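Local structure of prolyl oligopeptidase (Novosphingobium capsulatum, 1YR2) at residues E109-Y123 against N126-A140. The protein probably hydrolyses oligopeptides on the carboxyl side of proline, and also of alanine, as a serine protease of the prolyl oligopeptidase family. Residues are numbered along the deposited sequence; the frame is centred on the assembly and turned at random.
Sequences ERFGLPQRRGASVFY and NSGLMNQSQLLVRPA
Arg138 runs out beside Val121 and ends across the phenol of Tyr123. From CB, its CG sits between the backbone N and the carbonyl carbon (chi1 74°), which sets CG 3.6 Å from Val121 CG1; the chain then stays extended, CD passing 3.8 Å from Tyr123 OH and NE grazing Val121 CG1. At the tip, CE1 of Tyr123 lies over one face of the guanidinium, toward its rim, with the ring and guanidinium planes 56° apart. Arg138 NH1 forms a salt bridge with Glu448 and also bonds Thr146 O, while Arg138 NH2 donates to a water (2.9 Å) to which Arg116 NH2 gives a weak bond. Leu136 CB lies over one face of the Tyr123 ring, 4.1 Å from its centroid. These pairs belong to the antiparallel hairpin of strands 120-126 and 134-139, the middle strands of a four-stranded blade in the N-terminal beta-propeller. Val121 and Arg138 exchange two backbone hydrogen bonds, as do Tyr123 and Leu136. Phe122 and Val137 face the other way, CG2 of the valine 3.7 Å above the ring plane. On the other side of strand 120-126, Arg110 of the outer strand 110-117 pairs with Asn126 through two backbone hydrogen bonds. Asn126 OD1 accepts from Gly128 N (2.8 Å), an Asx turn, and from Met130 N, while ND2 donates to Met130 O (2.9 Å). With an alanine here, those three backbone groups would probably lose their side-chain mate and the turn would be freer to shift.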
ATOM      1  N   GLU A 109       4.796  -0.166  18.637  1.00 14.13           N
ATOM      2  CA  GLU A 109       5.358   1.164  18.429  1.00 14.49           C
ATOM      3  C   GLU A 109       5.866   1.377  17.006  1.00 14.71           C
ATOM      4  O   GLU A 109       6.281   0.428  16.302  1.00 13.08           O
ATOM      5  CB  GLU A 109       6.487   1.409  19.445  1.00 14.77           C
ATOM      6  CG  GLU A 109       7.750   0.629  19.159  1.00 16.60           C
ATOM      7  CD  GLU A 109       8.801   0.841  20.253  1.00 20.41           C
ATOM      8  OE1 GLU A 109       8.937   2.011  20.726  1.00 19.19           O
ATOM      9  OE2 GLU A 109       9.481  -0.160  20.612  1.00 17.67           O
ATOM     10  N   ARG A 110       5.893   2.646  16.593  1.00 15.30           N
ATOM     11  CA  ARG A 110       6.391   3.007  15.261  1.00 15.66           C
ATOM     12  C   ARG A 110       7.156   4.308  15.308  1.00 14.30           C
ATOM     13  O   ARG A 110       6.738   5.255  15.923  1.00 13.78           O
ATOM     14  CB  ARG A 110       5.248   3.143  14.252  1.00 17.64           C
ATOM     15  CG  ARG A 110       4.102   2.147  14.408  1.00 24.57           C
ATOM     16  CD  ARG A 110       2.919   2.381  13.436  1.00 31.65           C
ATOM     17  NE  ARG A 110       2.090   3.540  13.819  1.00 36.25           N
ATOM     18  CZ  ARG A 110       2.189   4.755  13.296  1.00 39.47           C
ATOM     19  NH1 ARG A 110       3.072   5.013  12.333  1.00 44.03           N
ATOM     20  NH2 ARG A 110       1.386   5.718  13.719  1.00 40.83           N
ATOM     21  N   PHE A 111       8.291   4.331  14.636  1.00 12.64           N
ATOM     22  CA  PHE A 111       9.128   5.519  14.507  1.00 12.33           C
ATOM     23  C   PHE A 111       8.962   6.069  13.088  1.00 12.94           C
ATOM     24  O   PHE A 111       8.859   5.306  12.126  1.00 12.84           O
ATOM     25  CB  PHE A 111      10.607   5.199  14.770  1.00 12.24           C
ATOM     26  CG  PHE A 111      10.926   4.904  16.187  1.00 13.60           C
ATOM     27  CD1 PHE A 111      10.707   3.635  16.694  1.00 14.27           C
ATOM     28  CD2 PHE A 111      11.444   5.870  17.033  1.00 11.10           C
ATOM     29  CE1 PHE A 111      11.046   3.346  18.025  1.00 13.54           C
ATOM     30  CE2 PHE A 111      11.788   5.579  18.326  1.00 12.00           C
ATOM     31  CZ  PHE A 111      11.562   4.331  18.826  1.00 12.14           C
ATOM     32  N   GLY A 112       8.917   7.390  12.965  1.00 11.81           N
ATOM     33  CA  GLY A 112       9.024   8.036  11.670  1.00 11.84           C
ATOM     34  C   GLY A 112      10.455   8.236  11.250  1.00 10.91           C
ATOM     35  O   GLY A 112      11.384   8.123  12.045  1.00 13.40           O
ATOM     36  N   LEU A 113      10.676   8.554   9.972  1.00 13.24           N
ATOM     37  CA  LEU A 113      11.985   8.870   9.495  1.00 12.18           C
ATOM     38  C   LEU A 113      12.433  10.151  10.196  1.00 12.39           C
ATOM     39  O   LEU A 113      11.711  11.153  10.196  1.00 11.18           O
ATOM     40  CB  LEU A 113      12.018   9.067   7.979  1.00 12.21           C
ATOM     41  CG  LEU A 113      11.860   7.833   7.060  1.00 15.74           C
ATOM     42  CD1 LEU A 113      11.294   8.264   5.701  1.00 20.26           C
ATOM     43  CD2 LEU A 113      13.207   7.051   6.901  1.00 16.91           C
ATOM     44  N   PRO A 114      13.649  10.129  10.735  1.00 12.13           N
ATOM     45  CA  PRO A 114      14.182  11.287  11.432  1.00 11.73           C
ATOM     46  C   PRO A 114      14.762  12.388  10.551  1.00 12.99           C
ATOM     47  O   PRO A 114      15.289  12.108   9.477  1.00 14.10           O
ATOM     48  CB  PRO A 114      15.242  10.688  12.311  1.00 12.49           C
ATOM     49  CG  PRO A 114      15.634   9.477  11.697  1.00 13.23           C
ATOM     50  CD  PRO A 114      14.502   8.947  10.900  1.00 11.15           C
ATOM     51  N   GLN A 115      14.658  13.618  11.021  1.00 11.79           N
ATOM     52  CA  GLN A 115      15.226  14.797  10.373  1.00 11.83           C
ATOM     53  C   GLN A 115      16.258  15.379  11.319  1.00 12.02           C
ATOM     54  O   GLN A 115      15.941  15.697  12.465  1.00 11.49           O
ATOM     55  CB  GLN A 115      14.150  15.834  10.067  1.00 11.21           C
ATOM     56  CG  GLN A 115      13.135  15.385   9.053  1.00 15.93           C
ATOM     57  CD  GLN A 115      13.738  15.198   7.658  1.00 17.81           C
ATOM     58  OE1 GLN A 115      14.732  15.847   7.298  1.00 24.82           O
ATOM     59  NE2 GLN A 115      13.131  14.328   6.870  1.00 22.58           N
ATOM     60  N   ARG A 116      17.491  15.487  10.855  1.00 12.72           N
ATOM     61  CA  ARG A 116      18.576  16.128  11.639  1.00 14.47           C
ATOM     62  C   ARG A 116      18.743  17.584  11.191  1.00 13.94           C
ATOM     63  O   ARG A 116      18.882  17.852   9.994  1.00 13.92           O
ATOM     64  CB  ARG A 116      19.861  15.361  11.411  1.00 15.09           C
ATOM     65  CG  ARG A 116      19.809  13.942  11.975  1.00 22.22           C
ATOM     66  CD  ARG A 116      21.009  13.026  11.579  1.00 29.09           C
ATOM     67  NE  ARG A 116      21.139  11.990  12.595  1.00 35.95           N
ATOM     68  CZ  ARG A 116      22.013  12.005  13.606  1.00 38.08           C
ATOM     69  NH1 ARG A 116      22.909  12.973  13.746  1.00 35.66           N
ATOM     70  NH2 ARG A 116      22.000  10.992  14.470  1.00 43.03           N
ATOM     71  N   ARG A 117      18.630  18.526  12.128  1.00 12.49           N
ATOM     72  CA  ARG A 117      18.924  19.919  11.848  1.00 13.24           C
ATOM     73  C   ARG A 117      19.686  20.471  13.053  1.00 13.75           C
ATOM     74  O   ARG A 117      19.280  20.295  14.200  1.00 12.86           O
ATOM     75  CB  ARG A 117      17.664  20.750  11.590  1.00 13.42           C
ATOM     76  CG  ARG A 117      16.773  20.311  10.449  1.00 12.52           C
ATOM     77  CD  ARG A 117      17.387  20.511   9.033  1.00 13.22           C
ATOM     78  NE  ARG A 117      16.365  20.201   8.070  1.00 16.12           N
ATOM     79  CZ  ARG A 117      16.100  18.981   7.656  1.00 19.38           C
ATOM     80  NH1 ARG A 117      16.869  17.961   8.032  1.00 15.46           N
ATOM     81  NH2 ARG A 117      15.122  18.786   6.799  1.00 20.88           N
ATOM     82  N   GLY A 118      20.805  21.133  12.778  1.00 13.62           N
ATOM     83  CA  GLY A 118      21.646  21.682  13.836  1.00 14.31           C
ATOM     84  C   GLY A 118      22.120  20.638  14.812  1.00 14.14           C
ATOM     85  O   GLY A 118      22.688  19.622  14.426  1.00 15.56           O
ATOM     86  N   ALA A 119      21.821  20.880  16.065  1.00 14.57           N
ATOM     87  CA  ALA A 119      22.224  20.031  17.171  1.00 15.55           C
ATOM     88  C   ALA A 119      21.191  18.970  17.521  1.00 14.56           C
ATOM     89  O   ALA A 119      21.377  18.236  18.486  1.00 14.36           O
ATOM     90  CB  ALA A 119      22.497  20.876  18.383  1.00 15.81           C
ATOM     91  N   SER A 120      20.129  18.862  16.731  1.00 13.86           N
ATOM     92  CA  SER A 120      18.967  18.077  17.121  1.00 13.25           C
ATOM     93  C   SER A 120      18.518  17.105  16.026  1.00 13.37           C
ATOM     94  O   SER A 120      18.717  17.311  14.819  1.00 12.19           O
ATOM     95  CB  SER A 120      17.795  19.015  17.501  1.00 14.01           C
ATOM     96  OG  SER A 120      18.049  19.780  18.659  1.00 14.92           O
ATOM     97  N   VAL A 121      17.867  16.035  16.471  1.00 12.18           N
ATOM     98  CA  VAL A 121      17.166  15.136  15.580  1.00 11.91           C
ATOM     99  C   VAL A 121      15.674  15.116  15.984  1.00 11.24           C
ATOM    100  O   VAL A 121      15.358  15.048  17.172  1.00 11.72           O
ATOM    101  CB  VAL A 121      17.819  13.725  15.576  1.00 13.72           C
ATOM    102  CG1 VAL A 121      17.771  13.083  16.908  1.00 15.09           C
ATOM    103  CG2 VAL A 121      17.158  12.813  14.560  1.00 12.89           C
ATOM    104  N   PHE A 122      14.792  15.135  14.990  1.00 10.03           N
ATOM    105  CA  PHE A 122      13.326  15.210  15.117  1.00 10.24           C
ATOM    106  C   PHE A 122      12.698  13.987  14.447  1.00  9.77           C
ATOM    107  O   PHE A 122      13.106  13.600  13.346  1.00 10.87           O
ATOM    108  CB  PHE A 122      12.739  16.476  14.442  1.00 11.04           C
ATOM    109  CG  PHE A 122      13.362  17.769  14.892  1.00 10.04           C
ATOM    110  CD1 PHE A 122      14.577  18.190  14.407  1.00 11.38           C
ATOM    111  CD2 PHE A 122      12.699  18.583  15.801  1.00 11.30           C
ATOM    112  CE1 PHE A 122      15.149  19.389  14.820  1.00 13.03           C
ATOM    113  CE2 PHE A 122      13.242  19.789  16.185  1.00 10.15           C
ATOM    114  CZ  PHE A 122      14.455  20.195  15.745  1.00 11.70           C
ATOM    115  N   TYR A 123      11.754  13.357  15.138  1.00 10.43           N
ATOM    116  CA  TYR A 123      11.090  12.181  14.584  1.00 10.24           C
ATOM    117  C   TYR A 123       9.765  11.946  15.272  1.00 10.81           C
ATOM    118  O   TYR A 123       9.605  12.200  16.442  1.00 10.19           O
ATOM    119  CB  TYR A 123      12.001  10.929  14.683  1.00 10.53           C
ATOM    120  CG  TYR A 123      12.460  10.652  16.107  1.00  9.70           C
ATOM    121  CD1 TYR A 123      13.468  11.389  16.665  1.00 12.05           C
ATOM    122  CD2 TYR A 123      11.830   9.699  16.884  1.00 10.11           C
ATOM    123  CE1 TYR A 123      13.908  11.175  17.945  1.00 12.38           C
ATOM    124  CE2 TYR A 123      12.241   9.471  18.186  1.00 11.97           C
ATOM    125  CZ  TYR A 123      13.274  10.237  18.718  1.00 14.24           C
ATOM    126  OH  TYR A 123      13.690  10.058  20.009  1.00 12.99           O
ATOM    127  N   ASN A 126       4.936   6.759  17.855  1.00 12.69           N
ATOM    128  CA  ASN A 126       3.702   6.264  18.437  1.00 12.62           C
ATOM    129  C   ASN A 126       3.988   5.037  19.290  1.00 12.66           C
ATOM    130  O   ASN A 126       4.678   4.175  18.875  1.00 12.89           O
ATOM    131  CB  ASN A 126       2.730   5.891  17.318  1.00 13.41           C
ATOM    132  CG  ASN A 126       1.270   5.853  17.792  1.00 15.37           C
ATOM    133  OD1 ASN A 126       0.939   5.124  18.745  1.00 16.59           O
ATOM    134  ND2 ASN A 126       0.381   6.640  17.119  1.00 15.77           N
ATOM    135  N   SER A 127       3.411   4.961  20.480  1.00 13.52           N
ATOM    136  CA  SER A 127       3.550   3.768  21.326  1.00 14.50           C
ATOM    137  C   SER A 127       2.850   2.533  20.752  1.00 15.38           C
ATOM    138  O   SER A 127       3.125   1.399  21.172  1.00 14.79           O
ATOM    139  CB  SER A 127       2.944   4.070  22.690  1.00 14.42           C
ATOM    140  OG  SER A 127       1.579   4.438  22.497  1.00 15.44           O
ATOM    141  N   GLY A 128       1.935   2.749  19.817  1.00 17.14           N
ATOM    142  CA  GLY A 128       1.092   1.721  19.239  1.00 19.41           C
ATOM    143  C   GLY A 128      -0.325   2.005  19.700  1.00 21.91           C
ATOM    144  O   GLY A 128      -1.274   1.581  19.060  1.00 24.12           O
ATOM    145  N   LEU A 129      -0.456   2.768  20.782  1.00 23.79           N
ATOM    146  CA  LEU A 129      -1.740   3.009  21.427  1.00 24.51           C
ATOM    147  C   LEU A 129      -2.364   4.374  21.165  1.00 24.66           C
ATOM    148  O   LEU A 129      -3.530   4.575  21.505  1.00 24.82           O
ATOM    149  CB  LEU A 129      -1.561   2.859  22.939  1.00 25.21           C
ATOM    150  CG  LEU A 129      -0.979   1.498  23.350  1.00 26.97           C
ATOM    151  CD1 LEU A 129      -0.610   1.502  24.820  1.00 28.20           C
ATOM    152  CD2 LEU A 129      -1.979   0.400  22.979  1.00 28.83           C
ATOM    153  N   MET A 130      -1.614   5.292  20.564  1.00 22.68           N
ATOM    154  CA  MET A 130      -2.018   6.689  20.486  1.00 22.22           C
ATOM    155  C   MET A 130      -2.720   6.980  19.159  1.00 21.06           C
ATOM    156  O   MET A 130      -2.306   6.511  18.137  1.00 19.46           O
ATOM    157  CB  MET A 130      -0.791   7.599  20.595  1.00 21.47           C
ATOM    158  CG  MET A 130       0.027   7.492  21.881  1.00 22.51           C
ATOM    159  SD  MET A 130       1.750   8.155  21.528  1.00 23.17           S
ATOM    160  CE  MET A 130       2.379   8.202  23.202  1.00 24.11           C
ATOM    161  N   ASN A 131      -3.776   7.791  19.200  1.00 21.40           N
ATOM    162  CA  ASN A 131      -4.536   8.147  17.995  1.00 21.37           C
ATOM    163  C   ASN A 131      -3.644   8.883  17.003  1.00 20.65           C
ATOM    164  O   ASN A 131      -3.734   8.641  15.828  1.00 20.96           O
ATOM    165  CB  ASN A 131      -5.746   8.999  18.364  1.00 21.90           C
ATOM    166  CG  ASN A 131      -6.624   9.334  17.175  1.00 25.64           C
ATOM    167  OD1 ASN A 131      -6.871  10.515  16.885  1.00 30.54           O
ATOM    168  ND2 ASN A 131      -7.099   8.315  16.475  1.00 29.58           N
ATOM    169  N   GLN A 132      -2.776   9.768  17.501  1.00 20.01           N
ATOM    170  CA  GLN A 132      -1.804  10.473  16.672  1.00 19.31           C
ATOM    171  C   GLN A 132      -0.407  10.280  17.237  1.00 17.97           C
ATOM    172  O   GLN A 132      -0.230  10.216  18.423  1.00 18.12           O
ATOM    173  CB  GLN A 132      -2.085  11.989  16.593  1.00 19.06           C
ATOM    174  CG  GLN A 132      -3.440  12.425  15.988  1.00 19.90           C
ATOM    175  CD  GLN A 132      -3.614  13.940  16.056  1.00 18.40           C
ATOM    176  OE1 GLN A 132      -2.920  14.660  15.350  1.00 18.76           O
ATOM    177  NE2 GLN A 132      -4.499  14.423  16.928  1.00 15.03           N
ATOM    178  N   SER A 133       0.587  10.220  16.370  1.00 17.15           N
ATOM    179  CA  SER A 133       1.964  10.190  16.823  1.00 16.06           C
ATOM    180  C   SER A 133       2.351  11.495  17.509  1.00 15.28           C
ATOM    181  O   SER A 133       1.840  12.560  17.167  1.00 13.49           O
ATOM    182  CB  SER A 133       2.889   9.990  15.652  1.00 16.66           C
ATOM    183  OG  SER A 133       2.851   8.675  15.217  1.00 19.43           O
ATOM    184  N   GLN A 134       3.266  11.404  18.479  1.00 13.58           N
ATOM    185  CA  GLN A 134       3.930  12.569  19.021  1.00 12.34           C
ATOM    186  C   GLN A 134       5.107  12.927  18.121  1.00 12.31           C
ATOM    187  O   GLN A 134       5.550  12.099  17.374  1.00 11.64           O
ATOM    188  CB  GLN A 134       4.504  12.233  20.383  1.00 13.33           C
ATOM    189  CG  GLN A 134       3.458  11.778  21.428  1.00 14.82           C
ATOM    190  CD  GLN A 134       4.073  11.298  22.747  1.00 15.60           C
ATOM    191  OE1 GLN A 134       5.123  10.688  22.732  1.00 15.85           O
ATOM    192  NE2 GLN A 134       3.395  11.544  23.881  1.00 14.25           N
ATOM    193  N   LEU A 135       5.574  14.170  18.248  1.00 11.87           N
ATOM    194  CA  LEU A 135       6.844  14.619  17.662  1.00 11.36           C
ATOM    195  C   LEU A 135       7.826  14.715  18.823  1.00  9.80           C
ATOM    196  O   LEU A 135       7.630  15.499  19.776  1.00  9.69           O
ATOM    197  CB  LEU A 135       6.698  15.983  16.992  1.00 10.85           C
ATOM    198  CG  LEU A 135       7.991  16.431  16.274  1.00 11.88           C
ATOM    199  CD1 LEU A 135       8.436  15.431  15.285  1.00 12.58           C
ATOM    200  CD2 LEU A 135       7.754  17.826  15.676  1.00 15.36           C
ATOM    201  N   LEU A 136       8.853  13.902  18.712  1.00 10.88           N
ATOM    202  CA  LEU A 136       9.988  13.881  19.620  1.00 10.06           C
ATOM    203  C   LEU A 136      11.222  14.540  19.055  1.00 10.19           C
ATOM    204  O   LEU A 136      11.447  14.641  17.827  1.00 10.57           O
ATOM    205  CB  LEU A 136      10.362  12.437  19.982  1.00  9.51           C
ATOM    206  CG  LEU A 136       9.242  11.564  20.514  1.00 12.60           C
ATOM    207  CD1 LEU A 136       9.838  10.350  21.103  1.00 14.34           C
ATOM    208  CD2 LEU A 136       8.391  12.305  21.503  1.00 16.25           C
ATOM    209  N   VAL A 137      12.046  15.000  19.985  1.00 10.56           N
ATOM    210  CA  VAL A 137      13.303  15.625  19.642  1.00 11.06           C
ATOM    211  C   VAL A 137      14.352  15.199  20.646  1.00 10.47           C
ATOM    212  O   VAL A 137      14.077  14.973  21.824  1.00  7.78           O
ATOM    213  CB  VAL A 137      13.177  17.170  19.664  1.00 11.53           C
ATOM    214  CG1 VAL A 137      12.845  17.675  21.071  1.00 12.15           C
ATOM    215  CG2 VAL A 137      14.441  17.819  19.128  1.00 12.98           C
ATOM    216  N   ARG A 138      15.575  15.075  20.209  1.00  9.20           N
ATOM    217  CA  ARG A 138      16.668  14.833  21.155  1.00 11.69           C
ATOM    218  C   ARG A 138      17.985  15.336  20.572  1.00 11.11           C
ATOM    219  O   ARG A 138      18.025  15.664  19.394  1.00 11.56           O
ATOM    220  CB  ARG A 138      16.724  13.353  21.513  1.00 12.47           C
ATOM    221  CG  ARG A 138      17.284  12.457  20.395  1.00 15.74           C
ATOM    222  CD  ARG A 138      17.278  10.931  20.778  1.00 16.03           C
ATOM    223  NE  ARG A 138      17.786  10.151  19.649  1.00 12.81           N
ATOM    224  CZ  ARG A 138      17.420   8.939  19.355  1.00 12.34           C
ATOM    225  NH1 ARG A 138      16.586   8.281  20.133  1.00 12.21           N
ATOM    226  NH2 ARG A 138      17.929   8.342  18.307  1.00 13.36           N
ATOM    227  N   PRO A 139      19.054  15.462  21.349  1.00 12.34           N
ATOM    228  CA  PRO A 139      20.328  15.869  20.740  1.00 12.95           C
ATOM    229  C   PRO A 139      20.786  14.891  19.645  1.00 14.44           C
ATOM    230  O   PRO A 139      20.612  13.676  19.777  1.00 13.79           O
ATOM    231  CB  PRO A 139      21.306  15.902  21.935  1.00 13.11           C
ATOM    232  CG  PRO A 139      20.375  16.119  23.136  1.00 14.85           C
ATOM    233  CD  PRO A 139      19.178  15.255  22.810  1.00 13.52           C
ATOM    234  N   ALA A 140      21.392  15.432  18.596  1.00 16.33           N
ATOM    235  CA  ALA A 140      21.795  14.659  17.430  1.00 19.76           C
ATOM    236  C   ALA A 140      22.796  13.594  17.786  1.00 21.69           C
ATOM    237  O   ALA A 140      22.824  12.569  17.140  1.00 25.44           O
ATOM    238  CB  ALA A 140      22.375  15.569  16.336  1.00 19.67           C
TER
HETATM  239  O   HOH W   1       5.549   7.442  14.133  1.00 27.19           O
HETATM  240  O   HOH W   2      19.636   9.613  16.328  1.00 33.47           O